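Local coordinates for protein phosphoribosylformylglycinamidine synthase 2 (Thermus thermophilus, PDB 3VIU) that belongs to the PurM-like (AIR synthase-related) proteins, carrying two related N-terminal and two related C-terminal domain regions, and binds adenosine-5'-diphosphate and a magnesium ion, at residues L31-V36 and E298-E303; E76-A81 and L180-H185; Y167-L172 and N528-K533; Q258-A263 and R307-P312. One frame throughout, in Å; residues are numbered along the deposited sequence.

Contact 1: L31-V36 and E298-E303; sequences LLLFKV and ELLLSE
Leu301 reaches across from helix 296-301 to three residues of helix 28-37, and its two methyl branches divide the work. CD1 serves the Leu32 and Val36 side of the partner helix, while CD2 is given to Leu33. The pair of helices is a worked example of how leucine-rich surfaces join distant parts of a chain: one helix belongs to the N-terminal linker region, the other to the first C-terminal PurM-like region.

CG of Leu301 lies beside its own backbone N, anti to the carbonyl carbon (chi1 -55°), and the CD1 branch runs on extended, with CD2 turned off it toward Leu33. CD1 of Leu301 comes to 3.9 Å from CG2 of Val36, the two side chains running past each other in opposite directions. The same CD1 of Leu301 touches the backbone of the other helix, lying 3.6 Å from O of Leu32, and meets CB of Leu32 at 4.0 Å.

Leu33 answers with a single branch. Its CB does not lead straight at the other helix, but CD2 of Leu33 swings nearer and lies 3.8 Å from CD2 of Leu301 and 4.0 Å from CD1 of Leu300, a methyl shared between two consecutive leucines. Thr266 of helix 264-275 touches both Leu33 and Leu301, and Ile8 of helix 2-8 packs on Leu32, which extends the apolar cluster beyond the two segments.

No hydrogen bond or salt bridge crosses between the segments. The linker helix is therefore held against the domain here by burial of branched aliphatic groups, an association that depends on shape and exclusion of water more than on direction.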
loop_
_atom_site.group_PDB
_atom_site.type_symbol
_atom_site.label_atom_id
_atom_site.label_comp_id
_atom_site.label_asym_id
_atom_site.label_seq_id
_atom_site.Cartn_x
_atom_site.Cartn_y
_atom_site.Cartn_z
ATOM N N LEU A 31 15.289 -8.491 -28.966
ATOM C CA LEU A 31 16.174 -7.715 -28.113
ATOM C C LEU A 31 15.331 -6.739 -27.296
ATOM O O LEU A 31 15.494 -6.625 -26.079
ATOM C CB LEU A 31 17.191 -6.939 -28.951
ATOM C CG LEU A 31 18.656 -6.994 -28.493
ATOM C CD1 LEU A 31 19.446 -5.957 -29.265
ATOM C CD2 LEU A 31 18.775 -6.724 -27.004
ATOM N N LEU A 32 14.427 -6.038 -27.975
ATOM C CA LEU A 32 13.557 -5.075 -27.316
ATOM C C LEU A 32 12.704 -5.744 -26.236
ATOM O O LEU A 32 12.411 -5.134 -25.208
ATOM C CB LEU A 32 12.678 -4.368 -28.359
ATOM C CG LEU A 32 13.154 -2.991 -28.862
ATOM C CD1 LEU A 32 14.664 -2.918 -28.884
ATOM C CD2 LEU A 32 12.594 -2.727 -30.252
ATOM N N LEU A 33 12.319 -6.998 -26.459
ATOM C CA LEU A 33 11.521 -7.722 -25.478
ATOM C C LEU A 33 12.325 -7.933 -24.187
ATOM O O LEU A 33 11.817 -7.719 -23.077
ATOM C CB LEU A 33 11.074 -9.079 -26.042
ATOM C CG LEU A 33 10.147 -9.094 -27.272
ATOM C CD1 LEU A 33 9.794 -10.534 -27.624
ATOM C CD2 LEU A 33 8.878 -8.299 -26.998
ATOM N N PHE A 34 13.579 -8.353 -24.330
ATOM C CA PHE A 34 14.423 -8.578 -23.167
ATOM C C PHE A 34 14.719 -7.289 -22.409
ATOM O O PHE A 34 14.664 -7.261 -21.182
ATOM C CB PHE A 34 15.737 -9.246 -23.569
ATOM C CG PHE A 34 15.630 -10.732 -23.729
ATOM C CD1 PHE A 34 15.459 -11.304 -24.986
ATOM C CD2 PHE A 34 15.673 -11.565 -22.616
ATOM C CE1 PHE A 34 15.334 -12.689 -25.128
ATOM C CE2 PHE A 34 15.548 -12.941 -22.748
ATOM C CZ PHE A 34 15.378 -13.505 -24.005
ATOM N N LYS A 35 15.031 -6.225 -23.140
ATOM C CA LYS A 35 15.329 -4.952 -22.503
ATOM C C LYS A 35 14.247 -4.622 -21.480
ATOM O O LYS A 35 14.547 -4.178 -20.372
ATOM C CB LYS A 35 15.417 -3.828 -23.543
ATOM C CG LYS A 35 15.743 -2.462 -22.932
ATOM C CD LYS A 35 15.633 -1.316 -23.938
ATOM C CE LYS A 35 14.190 -1.110 -24.406
ATOM N NZ LYS A 35 14.027 0.102 -25.271
ATOM N N VAL A 36 12.991 -4.864 -21.842
ATOM C CA VAL A 36 11.870 -4.567 -20.956
ATOM C C VAL A 36 11.574 -5.651 -19.915
ATOM O O VAL A 36 11.305 -5.341 -18.754
ATOM C CB VAL A 36 10.583 -4.280 -21.776
ATOM C CG1 VAL A 36 9.424 -3.933 -20.842
ATOM C CG2 VAL A 36 10.835 -3.127 -22.745
ATOM N N GLU A 298 6.109 -2.273 -31.352
ATOM C CA GLU A 298 5.154 -1.298 -30.822
ATOM C C GLU A 298 3.917 -1.985 -30.257
ATOM O O GLU A 298 3.422 -1.619 -29.191
ATOM C CB GLU A 298 4.724 -0.321 -31.913
ATOM C CG GLU A 298 5.760 0.736 -32.230
ATOM C CD GLU A 298 5.377 1.591 -33.419
ATOM O OE1 GLU A 298 6.014 2.647 -33.605
ATOM O OE2 GLU A 298 4.451 1.205 -34.172
ATOM N N LEU A 299 3.412 -2.978 -30.977
ATOM C CA LEU A 299 2.237 -3.697 -30.517
ATOM C C LEU A 299 2.601 -4.516 -29.291
ATOM O O LEU A 299 1.882 -4.510 -28.289
ATOM C CB LEU A 299 1.701 -4.607 -31.629
ATOM C CG LEU A 299 1.142 -3.873 -32.861
ATOM C CD1 LEU A 299 0.909 -4.852 -33.999
ATOM C CD2 LEU A 299 -0.149 -3.153 -32.488
ATOM N N LEU A 300 3.739 -5.196 -29.370
ATOM C CA LEU A 300 4.212 -6.046 -28.279
ATOM C C LEU A 300 4.533 -5.324 -26.973
ATOM O O LEU A 300 4.281 -5.855 -25.890
ATOM C CB LEU A 300 5.452 -6.823 -28.726
ATOM C CG LEU A 300 5.253 -7.985 -29.703
ATOM C CD1 LEU A 300 6.587 -8.383 -30.289
ATOM C CD2 LEU A 300 4.621 -9.154 -28.981
ATOM N N LEU A 301 5.075 -4.117 -27.065
ATOM C CA LEU A 301 5.455 -3.396 -25.860
ATOM C C LEU A 301 4.556 -2.249 -25.429
ATOM O O LEU A 301 4.831 -1.582 -24.434
ATOM C CB LEU A 301 6.901 -2.917 -26.006
ATOM C CG LEU A 301 7.846 -4.086 -26.319
ATOM C CD1 LEU A 301 9.290 -3.633 -26.301
ATOM C CD2 LEU A 301 7.621 -5.178 -25.295
ATOM N N SER A 302 3.482 -2.010 -26.170
ATOM C CA SER A 302 2.566 -0.950 -25.797
ATOM C C SER A 302 2.031 -1.245 -24.409
ATOM O O SER A 302 1.809 -2.402 -24.052
ATOM C CB SER A 302 1.384 -0.884 -26.754
ATOM O OG SER A 302 0.362 -0.066 -26.210
ATOM N N GLU A 303 1.822 -0.196 -23.626
ATOM C CA GLU A 303 1.282 -0.362 -22.287
ATOM C C GLU A 303 -0.017 0.420 -22.203
ATOM O O GLU A 303 -0.287 1.084 -21.206
ATOM C CB GLU A 303 2.288 0.134 -21.247
ATOM C CG GLU A 303 3.584 -0.662 -21.274
ATOM C CD GLU A 303 4.619 -0.166 -20.281
ATOM O OE1 GLU A 303 5.697 -0.802 -20.188
ATOM O OE2 GLU A 303 4.355 0.851 -19.600
#

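Contact 2: E76-A81 and L180-H185; sequences EGWAVA and LLREEH
Trp78, Ala79 and Val80 pair with Arg182, Leu181 and Leu180 in an antiparallel ladder between two inner strands, 78-86 and 172-182, of the six-stranded mixed sheet in the first PurM N-terminal-like region. The short strand segments run 142° apart, so the ladder is markedly twisted.

Backbone bonds come first. Ala79 and Leu181 form the hydrogen-bonded pair, N of Ala79 to O of Leu181 at 2.9 Å and N of Leu181 to O of Ala79 at 3.2 Å. Beyond the strand ends, N of Glu183 reaches O of Gly77 at 3.1 Å, which carries the pairing into the turn.

Apolar contacts sort by face. Val80 and Leu180 share one side of the sheet, Ala79 and Leu181 the other, where CB of Ala79 meets CD2 of Leu181 at 4.0 Å. Trp78 also packs on Leu441 of strand 441-448, linking this edge of the contact to the second half of the chain.

The third kind is cation-pi. The bend at chi2 (-66°) lays CD of Arg182 over the six-membered ring of Trp78, 3.7 Å from its centroid, as a CH-pi contact; a second bend at chi3 turns the guanidinium toward the five-membered ring. It stands nearly upright on the indole, the planes 84° apart, with CZ of Arg182 4.6 Å from the centroid of the Trp78 five-membered ring. Arg182 NE is in a salt bridge with Glu184 OE2, through a long, weak hydrogen bond, while Arg182 NH1 sits 3.2 Å above the indole plane.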
loop_
_atom_site.group_PDB
_atom_site.type_symbol
_atom_site.label_atom_id
_atom_site.label_comp_id
_atom_site.label_asym_id
_atom_site.label_seq_id
_atom_site.Cartn_x
_atom_site.Cartn_y
_atom_site.Cartn_z
ATOM N N GLU A 76 -17.185 -16.900 6.511
ATOM C CA GLU A 76 -18.515 -17.076 5.956
ATOM C C GLU A 76 -18.483 -17.229 4.434
ATOM O O GLU A 76 -19.403 -16.817 3.724
ATOM C CB GLU A 76 -19.418 -15.913 6.383
ATOM C CG GLU A 76 -19.565 -15.826 7.905
ATOM C CD GLU A 76 -20.616 -14.823 8.375
ATOM O OE1 GLU A 76 -20.653 -14.546 9.597
ATOM O OE2 GLU A 76 -21.409 -14.320 7.541
ATOM N N GLY A 77 -17.409 -17.836 3.941
ATOM C CA GLY A 77 -17.282 -18.060 2.515
ATOM C C GLY A 77 -16.648 -16.936 1.723
ATOM O O GLY A 77 -16.424 -17.090 0.522
ATOM N N TRP A 78 -16.360 -15.808 2.369
ATOM C CA TRP A 78 -15.747 -14.691 1.657
ATOM C C TRP A 78 -14.231 -14.644 1.765
ATOM O O TRP A 78 -13.642 -15.131 2.728
ATOM C CB TRP A 78 -16.292 -13.360 2.150
ATOM C CG TRP A 78 -17.745 -13.218 2.013
ATOM C CD1 TRP A 78 -18.686 -13.526 2.944
ATOM C CD2 TRP A 78 -18.447 -12.691 0.886
ATOM N NE1 TRP A 78 -19.936 -13.216 2.472
ATOM C CE2 TRP A 78 -19.817 -12.700 1.209
ATOM C CE3 TRP A 78 -18.050 -12.209 -0.366
ATOM C CZ2 TRP A 78 -20.799 -12.244 0.326
ATOM C CZ3 TRP A 78 -19.026 -11.755 -1.247
ATOM C CH2 TRP A 78 -20.385 -11.775 -0.893
ATOM N N ALA A 79 -13.610 -14.042 0.758
ATOM C CA ALA A 79 -12.159 -13.887 0.706
ATOM C C ALA A 79 -11.874 -12.447 0.294
ATOM O O ALA A 79 -12.756 -11.750 -0.220
ATOM C CB ALA A 79 -11.558 -14.853 -0.314
ATOM N N VAL A 80 -10.647 -11.996 0.529
ATOM C CA VAL A 80 -10.263 -10.643 0.168
ATOM C C VAL A 80 -8.913 -10.628 -0.537
ATOM O O VAL A 80 -7.929 -11.182 -0.042
ATOM C CB VAL A 80 -10.202 -9.722 1.411
ATOM C CG1 VAL A 80 -9.519 -8.410 1.068
ATOM C CG2 VAL A 80 -11.602 -9.445 1.910
ATOM N N ALA A 81 -8.885 -10.005 -1.707
ATOM C CA ALA A 81 -7.659 -9.893 -2.466
ATOM C C ALA A 81 -7.168 -8.468 -2.288
ATOM O O ALA A 81 -7.967 -7.537 -2.199
ATOM C CB ALA A 81 -7.921 -10.171 -3.939
ATOM N N LEU A 180 -13.256 -8.020 -2.929
ATOM C CA LEU A 180 -13.833 -9.194 -2.294
ATOM C C LEU A 180 -14.411 -10.143 -3.317
ATOM O O LEU A 180 -14.766 -9.753 -4.432
ATOM C CB LEU A 180 -14.896 -8.821 -1.243
ATOM C CG LEU A 180 -16.344 -8.439 -1.555
ATOM C CD1 LEU A 180 -17.039 -9.510 -2.371
ATOM C CD2 LEU A 180 -17.087 -8.257 -0.246
ATOM N N LEU A 181 -14.492 -11.404 -2.926
ATOM C CA LEU A 181 -15.018 -12.437 -3.792
ATOM C C LEU A 181 -15.401 -13.647 -2.965
ATOM O O LEU A 181 -15.068 -13.747 -1.780
ATOM C CB LEU A 181 -13.963 -12.849 -4.819
ATOM C CG LEU A 181 -12.705 -13.514 -4.251
ATOM C CD1 LEU A 181 -11.920 -14.150 -5.385
ATOM C CD2 LEU A 181 -11.848 -12.497 -3.510
ATOM N N ARG A 182 -16.113 -14.563 -3.602
ATOM C CA ARG A 182 -16.520 -15.797 -2.966
ATOM C C ARG A 182 -15.322 -16.698 -3.194
ATOM O O ARG A 182 -14.832 -16.799 -4.313
ATOM C CB ARG A 182 -17.761 -16.353 -3.661
ATOM C CG ARG A 182 -18.958 -15.409 -3.606
ATOM C CD ARG A 182 -19.433 -15.256 -2.185
ATOM N NE ARG A 182 -19.843 -16.556 -1.673
ATOM C CZ ARG A 182 -20.087 -16.828 -0.396
ATOM N NH1 ARG A 182 -19.963 -15.884 0.529
ATOM N NH2 ARG A 182 -20.456 -18.055 -0.053
ATOM N N GLU A 183 -14.835 -17.325 -2.131
ATOM C CA GLU A 183 -13.670 -18.197 -2.219
ATOM C C GLU A 183 -13.771 -19.143 -3.420
ATOM O O GLU A 183 -12.821 -19.305 -4.192
ATOM C CB GLU A 183 -13.529 -18.997 -0.919
ATOM C CG GLU A 183 -12.116 -19.472 -0.632
ATOM C CD GLU A 183 -11.975 -20.083 0.751
ATOM O OE1 GLU A 183 -12.503 -19.490 1.717
ATOM O OE2 GLU A 183 -11.328 -21.148 0.871
ATOM N N GLU A 184 -14.940 -19.749 -3.565
ATOM C CA GLU A 184 -15.227 -20.688 -4.644
ATOM C C GLU A 184 -14.845 -20.171 -6.033
ATOM O O GLU A 184 -14.686 -20.956 -6.966
ATOM C CB GLU A 184 -16.717 -21.018 -4.620
ATOM C CG GLU A 184 -17.599 -19.785 -4.819
ATOM C CD GLU A 184 -19.055 -20.032 -4.481
ATOM O OE1 GLU A 184 -19.629 -21.017 -4.996
ATOM O OE2 GLU A 184 -19.625 -19.235 -3.701
ATOM N N HIS A 185 -14.698 -18.854 -6.164
ATOM C CA HIS A 185 -14.366 -18.230 -7.445
ATOM C C HIS A 185 -12.922 -17.783 -7.570
ATOM O O HIS A 185 -12.575 -17.088 -8.526
ATOM C CB HIS A 185 -15.254 -17.008 -7.675
ATOM C CG HIS A 185 -16.714 -17.320 -7.729
ATOM N ND1 HIS A 185 -17.684 -16.374 -7.478
ATOM C CD2 HIS A 185 -17.371 -18.466 -8.023
ATOM C CE1 HIS A 185 -18.877 -16.924 -7.614
ATOM N NE2 HIS A 185 -18.715 -18.193 -7.944
HETATM O O HOH W 1 -17.249 -19.128 -1.314
#

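Contact 3: Y167-L172 and N528-K533; sequences YRENPL and NESGGK
Lys533 and Glu169 meet through opposite chain shapes. CG of Lys533 lies anti to its backbone N (chi1 -177°) and the rest of the chain is fully extended, which sends NZ out of the hairpin at full length; Glu169 folds back at chi2 (53°), and its side chain crosses that of the lysine at about a right angle. The outcome is a salt bridge, Lys533 NZ to Glu169 OE1 at 3.2 Å, with the oxygen approached nearly head-on. NZ also bonds to O of Glu165, giving the ammonium a backbone acceptor besides the carboxylate.

The contact joins the loop between strands 156-163 and 172-182 to a small hairpin, strands 529-530 and 533-534, turned by a type I' beta turn from Ser530 to Lys533. Each lies in one of the two N-terminal PurM-like regions, so the loop of one half rests on the hairpin of the other. Asn170 lays its amide against the peptide between Asn528 and Glu529, its ND2 3.5 Å from C of Asn528. One water bridges the amides: it accepts from Asn170 ND2 at 3.1 Å and donates to Asn528 OD1, while Asn528 ND2 is held by Ser525 OG and Leu489 O.

Arg168 NE comes within 3.8 Å of Lys533 NZ, a like-charge approach probably eased by Glu169 beside the lysine and by Glu131, which pairs with Arg168 NH2. Polar groups thus dominate the seam: charge pairing secures the turn end of the hairpin, and a shared water joins the side chains nearer its start.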
loop_
_atom_site.group_PDB
_atom_site.type_symbol
_atom_site.label_atom_id
_atom_site.label_comp_id
_atom_site.label_asym_id
_atom_site.label_seq_id
_atom_site.Cartn_x
_atom_site.Cartn_y
_atom_site.Cartn_z
ATOM N N TYR A 167 12.090 13.640 -0.315
ATOM C CA TYR A 167 11.253 13.301 -1.454
ATOM C C TYR A 167 11.151 14.434 -2.462
ATOM O O TYR A 167 10.419 14.325 -3.447
ATOM C CB TYR A 167 9.843 12.925 -0.977
ATOM C CG TYR A 167 9.774 11.709 -0.070
ATOM C CD1 TYR A 167 10.074 10.431 -0.543
ATOM C CD2 TYR A 167 9.360 11.837 1.259
ATOM C CE1 TYR A 167 9.958 9.306 0.287
ATOM C CE2 TYR A 167 9.242 10.723 2.095
ATOM C CZ TYR A 167 9.537 9.463 1.608
ATOM O OH TYR A 167 9.395 8.378 2.442
ATOM N N ARG A 168 11.876 15.519 -2.216
ATOM C CA ARG A 168 11.851 16.670 -3.117
ATOM C C ARG A 168 12.061 16.253 -4.581
ATOM O O ARG A 168 11.256 16.600 -5.440
ATOM C CB ARG A 168 12.924 17.689 -2.714
ATOM C CG ARG A 168 12.808 19.045 -3.410
ATOM C CD ARG A 168 14.106 19.850 -3.299
ATOM N NE ARG A 168 14.684 19.786 -1.955
ATOM C CZ ARG A 168 14.128 20.329 -0.878
ATOM N NH1 ARG A 168 14.712 20.221 0.304
ATOM N NH2 ARG A 168 12.989 20.989 -0.992
ATOM N N GLU A 169 13.128 15.506 -4.857
ATOM C CA GLU A 169 13.429 15.063 -6.224
ATOM C C GLU A 169 12.649 13.863 -6.718
ATOM O O GLU A 169 12.311 13.778 -7.896
ATOM C CB GLU A 169 14.920 14.754 -6.378
ATOM C CG GLU A 169 15.740 15.962 -6.724
ATOM C CD GLU A 169 15.507 17.085 -5.754
ATOM O OE1 GLU A 169 15.721 16.872 -4.540
ATOM O OE2 GLU A 169 15.106 18.179 -6.201
ATOM N N ASN A 170 12.371 12.922 -5.831
ATOM C CA ASN A 170 11.636 11.736 -6.236
ATOM C C ASN A 170 10.404 11.512 -5.372
ATOM O O ASN A 170 10.484 10.892 -4.314
ATOM C CB ASN A 170 12.547 10.509 -6.165
ATOM C CG ASN A 170 13.832 10.685 -6.968
ATOM O OD1 ASN A 170 14.710 11.467 -6.601
ATOM N ND2 ASN A 170 13.941 9.958 -8.073
ATOM N N PRO A 171 9.242 12.025 -5.806
ATOM C CA PRO A 171 8.035 11.827 -5.008
ATOM C C PRO A 171 7.573 10.372 -5.114
ATOM O O PRO A 171 8.021 9.626 -5.994
ATOM C CB PRO A 171 7.050 12.812 -5.635
ATOM C CG PRO A 171 7.453 12.798 -7.074
ATOM C CD PRO A 171 8.959 12.863 -6.985
ATOM N N LEU A 172 6.690 9.961 -4.216
ATOM C CA LEU A 172 6.196 8.598 -4.257
ATOM C C LEU A 172 4.684 8.565 -4.331
ATOM O O LEU A 172 3.996 9.332 -3.661
ATOM C CB LEU A 172 6.648 7.815 -3.023
ATOM C CG LEU A 172 8.139 7.577 -2.777
ATOM C CD1 LEU A 172 8.289 6.685 -1.560
ATOM C CD2 LEU A 172 8.788 6.927 -3.990
ATOM N N ASN A 528 14.944 5.266 -6.927
ATOM C CA ASN A 528 14.246 6.499 -6.589
ATOM C C ASN A 528 15.255 7.439 -5.950
ATOM O O ASN A 528 15.303 7.586 -4.734
ATOM C CB ASN A 528 13.088 6.219 -5.628
ATOM C CG ASN A 528 11.941 5.502 -6.306
ATOM O OD1 ASN A 528 11.246 6.083 -7.131
ATOM N ND2 ASN A 528 11.748 4.226 -5.974
ATOM N N GLU A 529 16.084 8.045 -6.791
ATOM C CA GLU A 529 17.098 8.981 -6.335
ATOM C C GLU A 529 17.617 9.768 -7.523
ATOM O O GLU A 529 17.481 9.345 -8.672
ATOM C CB GLU A 529 18.268 8.241 -5.664
ATOM C CG GLU A 529 19.184 7.479 -6.616
ATOM C CD GLU A 529 20.370 6.828 -5.903
ATOM O OE1 GLU A 529 20.136 5.956 -5.042
ATOM O OE2 GLU A 529 21.533 7.185 -6.198
ATOM N N SER A 530 18.203 10.922 -7.240
ATOM C CA SER A 530 18.775 11.757 -8.279
ATOM C C SER A 530 19.932 12.550 -7.684
ATOM O O SER A 530 19.828 13.094 -6.581
ATOM C CB SER A 530 17.719 12.703 -8.842
ATOM O OG SER A 530 17.273 13.599 -7.848
ATOM N N GLY A 531 21.043 12.592 -8.413
ATOM C CA GLY A 531 22.207 13.320 -7.945
ATOM C C GLY A 531 22.778 12.799 -6.639
ATOM O O GLY A 531 23.241 13.578 -5.807
ATOM N N GLY A 532 22.756 11.484 -6.451
ATOM C CA GLY A 532 23.293 10.926 -5.225
ATOM C C GLY A 532 22.380 11.126 -4.025
ATOM O O GLY A 532 22.719 10.721 -2.914
ATOM N N LYS A 533 21.233 11.769 -4.230
ATOM C CA LYS A 533 20.287 11.970 -3.130
ATOM C C LYS A 533 19.255 10.840 -3.139
ATOM O O LYS A 533 18.484 10.706 -4.084
ATOM C CB LYS A 533 19.567 13.314 -3.262
ATOM C CG LYS A 533 18.627 13.590 -2.098
ATOM C CD LYS A 533 17.828 14.859 -2.300
ATOM C CE LYS A 533 16.830 15.051 -1.178
ATOM N NZ LYS A 533 16.005 16.261 -1.383
HETATM O O HOH W 2 11.278 8.347 -8.236
#

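Contact 4: Q258-A263 and R307-P312; sequences QDMGAA and RMVLVP
Gln258 and Asp259 pair antiparallel with Val309 and Met308, the edge strand 254-259 lying against strand 307-312 in the seven-stranded sheet of the first PurM C-terminal-like region. Two bonds close the Gln258-Val309 pair: Gln258 N to Val309 O at 2.9 Å, and Val309 N to Gln258 O at 2.7 Å. A weaker third, Met260 N to Arg307 O, follows as the edge strand gives way to loop, and a water bridges Met260 O and Arg307 N.

The side chains fall on two faces. Gln258 and Val309 share one, CB to CB at 3.9 Å. On the other, SE of Met308, a selenomethionine, rests 3.8 Å from CB of Asp259. CG of Asp259 lies between backbone N and carbonyl carbon (chi1 53°), and the carboxylate leads away from strand 307-312; Asp259 touches the bound ADP. Met260, also a selenomethionine, crosses Val309 at about a right angle, CG to CG2 at 3.9 Å; its terminal methyl is modelled doubtfully close over the Arg307 guanidinium, which bonds through NH2 to Ser302 O and NE to Ser304 O.

Backbone bonds and apolar contacts hold the strand that carries Asp259, consistent with a fixed place for this residue in the ADP pocket.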
loop_
_atom_site.group_PDB
_atom_site.type_symbol
_atom_site.label_atom_id
_atom_site.label_comp_id
_atom_site.label_asym_id
_atom_site.label_seq_id
_atom_site.Cartn_x
_atom_site.Cartn_y
_atom_site.Cartn_z
ATOM N N GLN A 258 -5.453 -12.381 -16.994
ATOM C CA GLN A 258 -4.260 -11.569 -16.830
ATOM C C GLN A 258 -4.519 -10.142 -17.260
ATOM O O GLN A 258 -5.162 -9.895 -18.282
ATOM C CB GLN A 258 -3.110 -12.130 -17.671
ATOM C CG GLN A 258 -2.105 -12.927 -16.890
ATOM C CD GLN A 258 -1.543 -12.140 -15.728
ATOM O OE1 GLN A 258 -0.922 -11.095 -15.911
ATOM N NE2 GLN A 258 -1.765 -12.633 -14.523
ATOM N N ASP A 259 -4.031 -9.194 -16.474
ATOM C CA ASP A 259 -4.189 -7.800 -16.835
ATOM C C ASP A 259 -2.921 -7.433 -17.570
ATOM O O ASP A 259 -1.889 -8.090 -17.429
ATOM C CB ASP A 259 -4.345 -6.910 -15.599
ATOM C CG ASP A 259 -3.240 -7.119 -14.586
ATOM O OD1 ASP A 259 -3.164 -8.231 -14.019
ATOM O OD2 ASP A 259 -2.450 -6.178 -14.358
HETATM N N MSE A 260 -3.005 -6.385 -18.368
HETATM C CA MSE A 260 -1.848 -5.940 -19.105
HETATM C C MSE A 260 -1.360 -4.639 -18.501
HETATM O O MSE A 260 -2.125 -3.692 -18.324
HETATM C CB MSE A 260 -2.209 -5.780 -20.579
HETATM C CG MSE A 260 -2.606 -7.106 -21.199
HETATM SE SE MSE A 260 -2.911 -7.011 -23.080
HETATM C CE MSE A 260 -1.347 -6.008 -23.567
ATOM N N GLY A 261 -0.084 -4.616 -18.148
ATOM C CA GLY A 261 0.488 -3.427 -17.559
ATOM C C GLY A 261 1.835 -3.181 -18.183
ATOM O O GLY A 261 1.954 -3.069 -19.402
ATOM N N ALA A 262 2.854 -3.102 -17.343
ATOM C CA ALA A 262 4.205 -2.879 -17.818
ATOM C C ALA A 262 4.572 -4.014 -18.768
ATOM O O ALA A 262 4.406 -5.186 -18.428
ATOM C CB ALA A 262 5.167 -2.845 -16.638
ATOM N N ALA A 263 5.056 -3.655 -19.955
ATOM C CA ALA A 263 5.465 -4.633 -20.961
ATOM C C ALA A 263 4.271 -5.232 -21.707
ATOM O O ALA A 263 4.414 -6.208 -22.445
ATOM C CB ALA A 263 6.300 -5.741 -20.305
ATOM N N ARG A 307 -6.653 -2.868 -20.707
ATOM C CA ARG A 307 -6.574 -4.020 -21.600
ATOM C C ARG A 307 -6.550 -5.260 -20.711
ATOM O O ARG A 307 -5.945 -5.252 -19.635
ATOM C CB ARG A 307 -5.326 -3.955 -22.479
ATOM C CG ARG A 307 -5.451 -2.988 -23.643
ATOM C CD ARG A 307 -4.229 -3.086 -24.522
ATOM N NE ARG A 307 -3.015 -2.823 -23.757
ATOM C CZ ARG A 307 -1.784 -3.070 -24.196
ATOM N NH1 ARG A 307 -1.597 -3.590 -25.403
ATOM N NH2 ARG A 307 -0.743 -2.804 -23.421
HETATM N N MSE A 308 -7.206 -6.321 -21.164
HETATM C CA MSE A 308 -7.306 -7.537 -20.372
HETATM C C MSE A 308 -7.166 -8.817 -21.203
HETATM O O MSE A 308 -7.685 -8.914 -22.316
HETATM C CB MSE A 308 -8.666 -7.538 -19.658
HETATM C CG MSE A 308 -8.744 -8.385 -18.405
HETATM SE SE MSE A 308 -7.892 -7.508 -16.888
HETATM C CE MSE A 308 -9.462 -6.715 -16.058
ATOM N N VAL A 309 -6.467 -9.798 -20.644
ATOM C CA VAL A 309 -6.275 -11.093 -21.285
ATOM C C VAL A 309 -7.155 -12.121 -20.558
ATOM O O VAL A 309 -7.148 -12.178 -19.328
ATOM C CB VAL A 309 -4.797 -11.543 -21.191
ATOM C CG1 VAL A 309 -4.664 -13.001 -21.576
ATOM C CG2 VAL A 309 -3.939 -10.689 -22.109
ATOM N N LEU A 310 -7.922 -12.914 -21.306
ATOM C CA LEU A 310 -8.772 -13.929 -20.685
ATOM C C LEU A 310 -8.689 -15.277 -21.399
ATOM O O LEU A 310 -8.634 -15.341 -22.627
ATOM C CB LEU A 310 -10.231 -13.461 -20.629
ATOM C CG LEU A 310 -10.491 -12.125 -19.929
ATOM C CD1 LEU A 310 -10.312 -11.005 -20.928
ATOM C CD2 LEU A 310 -11.890 -12.087 -19.363
ATOM N N VAL A 311 -8.682 -16.350 -20.615
ATOM C CA VAL A 311 -8.593 -17.709 -21.141
ATOM C C VAL A 311 -9.871 -18.447 -20.794
ATOM O O VAL A 311 -10.064 -18.872 -19.653
ATOM C CB VAL A 311 -7.408 -18.481 -20.507
ATOM C CG1 VAL A 311 -7.291 -19.869 -21.124
ATOM C CG2 VAL A 311 -6.116 -17.697 -20.689
ATOM N N PRO A 312 -10.770 -18.605 -21.774
ATOM C CA PRO A 312 -12.024 -19.311 -21.502
ATOM C C PRO A 312 -11.800 -20.804 -21.311
ATOM O O PRO A 312 -10.912 -21.393 -21.936
ATOM C CB PRO A 312 -12.866 -19.015 -22.741
ATOM C CG PRO A 312 -11.824 -18.950 -23.836
ATOM C CD PRO A 312 -10.697 -18.156 -23.179
HETATM O O HOH W 3 -4.160 -2.164 -19.574
#

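How the contacts relate
Contacts 1 and 4 touch, their centres 15 Å apart: Ser302 O lies 2.7 Å from Arg307 NH2 and Glu303 OE1 lies 2.9 Å from Ala263 N, both probable hydrogen bonds that tie the helix-helix seam to the strand pair. Contact 4 is also the nearest to the nucleotide, with the Asp259 side chain about 4 Å from ADP. The others stand further back, with Val36 of contact 1 about 10 Å, Ala81 of contact 2 about 11 Å and Asn528 of contact 3 about 12 Å from it, side chain to ligand. Contacts 2 and 3, about 40 Å apart between centres, lie on opposite sides of the chain's centre.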